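Local coordinates for protein putative gamma-hydroxymuconic semialdehyde dehydrogenase (Pseudomonas, PDB 4GO3) that is thought to act as an NAD(P)+-dependent aldehyde dehydrogenase, probably oxidising gamma-hydroxymuconic semialdehyde, at residues 392-395 and 396-399; 148-151 and 152-156; 261-264 and 265-269. The protein carries 2 engineered substitutions. All blocks are in the same frame, centred on the assembly; numbering follows the deposited sequence.

Overall arrangement
The three contacts are local and come along the chain in the order interaction 2, interaction 3, interaction 1; each lies at or close to the start of a helix. Interactions 1 and 3 share the seven-stranded mixed sheet: 392-395 leaves its strand 386-392, while 261-269 lies on the helix joining its neighbouring parallel strands 253-256 and 286-290. Their centres are about 19 Å apart. Interaction 2 follows strand 130-145 of the other sheet, at the start of helix 151-164, its centre about 27 Å from that of interaction 3 and about 35 Å from that of interaction 1. None touches another. Interaction 2 contains the NAD+-binding residue Trp148, whereas the other two lie away from the NAD+ site, and interaction 3 reaches the second subunit.

Interaction 1: residues 392-395 and 396-399; sequences FSSD and EEAL
Glu397 folds back along the turn that precedes its own helix and clasps Ser393 with its carboxylate. Its CB lies beside Phe392 CB, at 3.9 Å, and the chain then runs extended beyond CG past the Ser394 side chain. At the tip the two oxygens part company. OE1 rests against the aliphatic start of Phe392, 3.6 Å from Phe392 CA, whereas OE2 accepts two bonds from Ser393. The hydroxyl OG of Ser393 meets Glu397 OE2 at 2.5 Å, nearly in line with the C-O bond, while Ser393 N approaches the same oxygen at 2.8 Å from above the carboxylate plane, 64° out of it. Two donors from one residue thus hold this oxygen and probably restrain the carboxylate.

With CG between the backbone N and the carbonyl carbon (chi1 72°), the Phe392 ring receives the methyl of Ala398 over one face, offset toward the rim, with CB 3.6 Å from the centroid, a CH-pi contact. The ring also meets His290 edge-to-face. Asp395 OD2 forms a salt bridge with Arg420. Ser394 is the N-cap, its OG accepting from Glu397 N, although that hydroxyl's place is uncertain. Glu397 accepts from the residue before the cap, not from the cap itself as in a capping box, at the strand-to-helix turn of the beta-alpha-beta crossover from strand 386-392 to strand 411-414.

Interaction 2: residues 148-151 and 152-156; sequences WNFP and LMFTS
Phe150 and Phe154 each carry CG anti to their own carbonyl carbon (chi1 -70° and -71°), which sets the two rings against each other one helical turn apart. The edge of the Phe150 ring addresses the face of the Phe154 ring in an offset edge-to-face pair, with planes at 66° and centroids 5.4 Å apart. The methylene of Phe150 does the closer covering: its CB sits squarely over the centre of the Phe154 ring, 3.6 Å from the centroid. Met153 lies alongside Phe150 and points the same way, but bends at its last torsion to bring CE over a face of the Phe150 ring, 3.7 Å from the centroid. Its sulfur stands farther off and oblique, completing a Met-aromatic contact.

Asn149 comes across the rim of Phe154 at about a right angle, its OD1 near the ring plane and 3.2 Å from Phe154 CE2, while ND2 donates to Gln279 O. In the backbone, Phe150 O accepts a straight bond from Phe154 N at 2.8 Å and so ties the loop to the first turn of helix 151-164. The Trp-Asn-Phe-Pro run is a hallmark of aldehyde dehydrogenases. Here it brings the NAD+-binding residue Trp148 and the Asn149 side chain, about 5 Å from that of Cys281, to the cofactor site at the buried start of helix 151-164.

Interaction 3: residues 261-264 and 265-269; sequences NIEA and AVNGA
Glu263 and Asn267 lie side by side on one flank of helix 262-274, pointing the same way, with carboxylate and amide planes 66° apart. Glu263 OE2 comes no nearer to Asn267 ND2 than 4.1 Å, so the two polar ends are neighbours but do not grip each other. Both come within reach of the second subunit: Asn267 packs on Pro483 of that chain, and Glu263 makes a long, weak ion pair with its Arg487.

One turn apart, Ile262 and Val266 slant across each other; their CG2 methyls meet only loosely, and the place of Val266 CG2 is uncertain. Val266 also packs on Phe297 of helix 294-307. Helix 262-274 is the connection of a beta-alpha-beta crossover, leading from strand 253-256 to its parallel neighbour 286-290. The start of helix 262-274 is capped by Asn261, the N-cap residue. With CG opposite the backbone nitrogen (chi1 172°), the Asn261 amide swings over the first turn, where OD1 accepts from Ala264 N at 3.2 Å; the donor stands above the amide plane, 67° out of it. A second, weak bond reaches the same OD1 from Glu263 N. Asn261 also contributes its backbone, O accepting from Ala265 N at 2.8 Å. Ala265 sets its small methyl 3.5 Å from Asn261 O and also packs on Trp414 of strand 411-414. Gly268 N continues the helical bonding to Ala264 O, at 2.8 Å.

Interaction 1: residues 392-395 and 396-399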
loop_
_atom_site.group_PDB
_atom_site.type_symbol
_atom_site.label_atom_id
_atom_site.label_comp_id
_atom_site.label_asym_id
_atom_site.label_seq_id
_atom_site.Cartn_x
_atom_site.Cartn_y
_atom_site.Cartn_z
ATOM N N PHE A 392 2.280 -14.558 -33.860
ATOM C CA PHE A 392 1.221 -13.595 -34.090
ATOM C C PHE A 392 1.433 -12.888 -35.421
ATOM O O PHE A 392 2.481 -13.028 -36.056
ATOM C CB PHE A 392 1.202 -12.575 -32.968
ATOM C CG PHE A 392 2.345 -11.612 -33.006
ATOM C CD1 PHE A 392 2.199 -10.371 -33.594
ATOM C CD2 PHE A 392 3.564 -11.939 -32.443
ATOM C CE1 PHE A 392 3.238 -9.473 -33.620
ATOM C CE2 PHE A 392 4.601 -11.052 -32.454
ATOM C CZ PHE A 392 4.440 -9.811 -33.046
ATOM N N SER A 393 0.438 -12.113 -35.833
ATOM C CA SER A 393 0.512 -11.394 -37.103
ATOM C C SER A 393 0.185 -9.896 -36.962
ATOM O O SER A 393 0.600 -9.101 -37.779
ATOM C CB SER A 393 -0.353 -12.088 -38.160
ATOM O OG SER A 393 -1.257 -13.012 -37.576
ATOM N N SER A 394 -0.538 -9.517 -35.914
ATOM C CA SER A 394 -0.810 -8.105 -35.658
ATOM C C SER A 394 -0.196 -7.601 -34.353
ATOM O O SER A 394 0.011 -8.356 -33.405
ATOM C CB SER A 394 -2.321 -7.838 -35.609
ATOM O OG SER A 394 -2.971 -8.637 -34.628
ATOM N N ASP A 395 0.051 -6.303 -34.296
ATOM C CA ASP A 395 0.354 -5.678 -33.021
ATOM C C ASP A 395 -0.750 -6.018 -32.032
ATOM O O ASP A 395 -0.481 -6.390 -30.880
ATOM C CB ASP A 395 0.486 -4.167 -33.176
ATOM C CG ASP A 395 1.724 -3.771 -33.975
ATOM O OD1 ASP A 395 2.361 -4.664 -34.591
ATOM O OD2 ASP A 395 2.064 -2.566 -33.981
ATOM N N GLU A 396 -1.972 -5.906 -32.495
ATOM C CA GLU A 396 -3.089 -6.095 -31.636
ATOM C C GLU A 396 -3.137 -7.532 -31.171
ATOM O O GLU A 396 -3.444 -7.808 -30.020
ATOM C CB GLU A 396 -4.327 -5.652 -32.375
ATOM C CG GLU A 396 -4.135 -4.271 -32.976
ATOM C CD GLU A 396 -3.506 -4.303 -34.352
ATOM O OE1 GLU A 396 -2.455 -4.937 -34.522
ATOM O OE2 GLU A 396 -4.062 -3.685 -35.275
ATOM N N GLU A 397 -2.783 -8.448 -32.055
ATOM C CA GLU A 397 -2.645 -9.829 -31.661
ATOM C C GLU A 397 -1.659 -9.906 -30.512
ATOM O O GLU A 397 -2.032 -10.243 -29.399
ATOM C CB GLU A 397 -2.174 -10.669 -32.834
ATOM C CG GLU A 397 -3.185 -11.697 -33.320
ATOM C CD GLU A 397 -2.538 -12.873 -34.052
ATOM O OE1 GLU A 397 -2.300 -13.930 -33.423
ATOM O OE2 GLU A 397 -2.282 -12.743 -35.264
ATOM N N ALA A 398 -0.407 -9.556 -30.796
ATOM C CA ALA A 398 0.694 -9.489 -29.821
ATOM C C ALA A 398 0.364 -8.874 -28.470
ATOM O O ALA A 398 0.761 -9.390 -27.447
ATOM C CB ALA A 398 1.869 -8.759 -30.427
ATOM N N LEU A 399 -0.332 -7.749 -28.480
ATOM C CA LEU A 399 -0.806 -7.104 -27.261
ATOM C C LEU A 399 -1.741 -8.044 -26.525
ATOM O O LEU A 399 -1.561 -8.303 -25.330
ATOM C CB LEU A 399 -1.547 -5.825 -27.587
ATOM C CG LEU A 399 -1.324 -4.637 -26.656
ATOM C CD1 LEU A 399 -2.601 -3.827 -26.558
ATOM C CD2 LEU A 399 -0.883 -5.091 -25.291
#

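Interaction 2: residues 148-151 and 152-156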
loop_
_atom_site.group_PDB
_atom_site.type_symbol
_atom_site.label_atom_id
_atom_site.label_comp_id
_atom_site.label_asym_id
_atom_site.label_seq_id
_atom_site.Cartn_x
_atom_site.Cartn_y
_atom_site.Cartn_z
ATOM N N TRP A 148 14.298 -17.761 -3.026
ATOM C CA TRP A 148 15.594 -18.378 -3.174
ATOM C C TRP A 148 16.221 -18.159 -4.538
ATOM O O TRP A 148 17.292 -18.706 -4.803
ATOM C CB TRP A 148 15.457 -19.878 -2.925
ATOM C CG TRP A 148 14.227 -20.434 -3.567
ATOM C CD1 TRP A 148 13.023 -20.661 -2.971
ATOM C CD2 TRP A 148 14.068 -20.803 -4.939
ATOM N NE1 TRP A 148 12.127 -21.164 -3.880
ATOM C CE2 TRP A 148 12.743 -21.259 -5.100
ATOM C CE3 TRP A 148 14.914 -20.798 -6.046
ATOM C CZ2 TRP A 148 12.252 -21.710 -6.324
ATOM C CZ3 TRP A 148 14.423 -21.245 -7.262
ATOM C CH2 TRP A 148 13.111 -21.694 -7.390
ATOM N N ASN A 149 15.580 -17.377 -5.403
ATOM C CA ASN A 149 16.127 -17.196 -6.735
ATOM C C ASN A 149 17.265 -16.193 -6.824
ATOM O O ASN A 149 18.117 -16.301 -7.692
ATOM C CB ASN A 149 15.041 -16.874 -7.741
ATOM C CG ASN A 149 14.215 -15.685 -7.341
ATOM O OD1 ASN A 149 13.897 -15.504 -6.172
ATOM N ND2 ASN A 149 13.840 -14.871 -8.318
ATOM N N PHE A 150 17.281 -15.222 -5.924
ATOM C CA PHE A 150 18.374 -14.244 -5.879
ATOM C C PHE A 150 18.649 -13.909 -4.431
ATOM O O PHE A 150 18.633 -12.755 -4.034
ATOM C CB PHE A 150 18.032 -12.951 -6.632
ATOM C CG PHE A 150 17.978 -13.107 -8.126
ATOM C CD1 PHE A 150 16.762 -13.137 -8.783
ATOM C CD2 PHE A 150 19.142 -13.212 -8.872
ATOM C CE1 PHE A 150 16.699 -13.267 -10.149
ATOM C CE2 PHE A 150 19.084 -13.341 -10.238
ATOM C CZ PHE A 150 17.863 -13.365 -10.876
ATOM N N PRO A 151 18.913 -14.932 -3.631
ATOM C CA PRO A 151 19.082 -14.703 -2.203
ATOM C C PRO A 151 19.912 -13.460 -1.946
ATOM O O PRO A 151 19.502 -12.583 -1.201
ATOM C CB PRO A 151 19.844 -15.953 -1.750
ATOM C CG PRO A 151 19.506 -16.987 -2.751
ATOM C CD PRO A 151 19.323 -16.285 -4.041
ATOM N N LEU A 152 21.079 -13.399 -2.563
ATOM C CA LEU A 152 22.036 -12.334 -2.308
ATOM C C LEU A 152 21.519 -10.983 -2.773
ATOM O O LEU A 152 21.488 -10.020 -2.022
ATOM C CB LEU A 152 23.360 -12.640 -3.013
ATOM C CG LEU A 152 24.489 -11.632 -2.833
ATOM C CD1 LEU A 152 24.754 -11.353 -1.346
ATOM C CD2 LEU A 152 25.748 -12.130 -3.552
ATOM N N MET A 153 21.140 -10.913 -4.034
ATOM C CA MET A 153 20.754 -9.651 -4.613
ATOM C C MET A 153 19.528 -9.086 -3.888
ATOM O O MET A 153 19.421 -7.883 -3.633
ATOM C CB MET A 153 20.463 -9.842 -6.089
ATOM C CG MET A 153 20.278 -8.567 -6.828
ATOM S SD MET A 153 20.059 -8.902 -8.556
ATOM C CE MET A 153 18.446 -9.659 -8.595
ATOM N N PHE A 154 18.599 -9.964 -3.547
ATOM C CA PHE A 154 17.377 -9.525 -2.881
ATOM C C PHE A 154 17.610 -8.983 -1.472
ATOM O O PHE A 154 16.764 -8.279 -0.942
ATOM C CB PHE A 154 16.317 -10.614 -2.834
ATOM C CG PHE A 154 15.708 -10.916 -4.160
ATOM C CD1 PHE A 154 15.843 -10.025 -5.206
ATOM C CD2 PHE A 154 15.010 -12.092 -4.370
ATOM C CE1 PHE A 154 15.292 -10.300 -6.443
ATOM C CE2 PHE A 154 14.452 -12.373 -5.598
ATOM C CZ PHE A 154 14.590 -11.475 -6.637
ATOM N N THR A 155 18.742 -9.296 -0.858
ATOM C CA THR A 155 19.058 -8.635 0.391
ATOM C C THR A 155 19.151 -7.142 0.139
ATOM O O THR A 155 18.613 -6.362 0.899
ATOM C CB THR A 155 20.331 -9.182 1.101
ATOM O OG1 THR A 155 21.519 -8.813 0.384
ATOM C CG2 THR A 155 20.254 -10.688 1.232
ATOM N N SER A 156 19.814 -6.739 -0.937
ATOM C CA SER A 156 19.951 -5.314 -1.193
ATOM C C SER A 156 18.593 -4.702 -1.551
ATOM O O SER A 156 18.194 -3.674 -1.004
ATOM C CB SER A 156 20.986 -5.053 -2.287
ATOM O OG SER A 156 20.520 -5.495 -3.553
#

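Interaction 3: residues 261-264 and 265-269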
loop_
_atom_site.group_PDB
_atom_site.type_symbol
_atom_site.label_atom_id
_atom_site.label_comp_id
_atom_site.label_asym_id
_atom_site.label_seq_id
_atom_site.Cartn_x
_atom_site.Cartn_y
_atom_site.Cartn_z
ATOM N N ASN A 261 15.582 -6.486 -34.706
ATOM C CA ASN A 261 16.925 -6.966 -34.932
ATOM C C ASN A 261 17.042 -8.344 -34.326
ATOM O O ASN A 261 17.228 -8.495 -33.132
ATOM C CB ASN A 261 17.924 -6.010 -34.291
ATOM C CG ASN A 261 19.322 -6.527 -34.321
ATOM O OD1 ASN A 261 19.552 -7.678 -34.621
ATOM N ND2 ASN A 261 20.263 -5.678 -34.008
ATOM N N ILE A 262 16.906 -9.348 -35.171
ATOM C CA ILE A 262 16.694 -10.703 -34.730
ATOM C C ILE A 262 17.907 -11.339 -34.096
ATOM O O ILE A 262 17.761 -12.245 -33.309
ATOM C CB ILE A 262 16.127 -11.581 -35.848
ATOM C CG1 ILE A 262 14.649 -11.300 -36.036
ATOM C CG2 ILE A 262 16.298 -13.022 -35.502
ATOM C CD1 ILE A 262 14.298 -11.001 -37.411
ATOM N N GLU A 263 19.097 -10.845 -34.352
ATOM C CA GLU A 263 20.240 -11.351 -33.619
ATOM C C GLU A 263 20.214 -10.818 -32.200
ATOM O O GLU A 263 20.495 -11.522 -31.257
ATOM C CB GLU A 263 21.532 -10.935 -34.297
ATOM C CG GLU A 263 22.673 -11.852 -34.034
ATOM C CD GLU A 263 23.955 -11.112 -33.932
ATOM O OE1 GLU A 263 24.049 -10.040 -34.543
ATOM O OE2 GLU A 263 24.863 -11.598 -33.241
ATOM N N ALA A 264 19.870 -9.547 -32.070
ATOM C CA ALA A 264 19.786 -8.895 -30.787
ATOM C C ALA A 264 18.664 -9.501 -29.996
ATOM O O ALA A 264 18.828 -9.808 -28.830
ATOM C CB ALA A 264 19.560 -7.410 -30.967
ATOM N N ALA A 265 17.519 -9.661 -30.643
ATOM C CA ALA A 265 16.346 -10.217 -29.992
ATOM C C ALA A 265 16.627 -11.618 -29.474
ATOM O O ALA A 265 16.195 -11.976 -28.383
ATOM C CB ALA A 265 15.142 -10.209 -30.937
ATOM N N VAL A 266 17.351 -12.408 -30.255
ATOM C CA VAL A 266 17.675 -13.769 -29.850
ATOM C C VAL A 266 18.563 -13.764 -28.616
ATOM O O VAL A 266 18.298 -14.477 -27.652
ATOM C CB VAL A 266 18.375 -14.537 -30.953
ATOM C CG1 VAL A 266 18.905 -15.845 -30.405
ATOM C CG2 VAL A 266 17.413 -14.784 -32.107
ATOM N N ASN A 267 19.602 -12.953 -28.623
ATOM C CA ASN A 267 20.447 -12.832 -27.457
ATOM C C ASN A 267 19.684 -12.344 -26.248
ATOM O O ASN A 267 19.871 -12.843 -25.160
ATOM C CB ASN A 267 21.585 -11.879 -27.731
ATOM C CG ASN A 267 22.618 -12.462 -28.624
ATOM O OD1 ASN A 267 22.881 -13.648 -28.595
ATOM N ND2 ASN A 267 23.224 -11.623 -29.432
ATOM N N GLY A 268 18.830 -11.353 -26.442
ATOM C CA GLY A 268 18.020 -10.843 -25.359
ATOM C C GLY A 268 17.088 -11.904 -24.820
ATOM O O GLY A 268 16.994 -12.097 -23.597
ATOM N N ALA A 269 16.394 -12.587 -25.726
ATOM C CA ALA A 269 15.461 -13.640 -25.334
ATOM C C ALA A 269 16.187 -14.753 -24.587
ATOM O O ALA A 269 15.688 -15.282 -23.591
ATOM C CB ALA A 269 14.763 -14.209 -26.534
#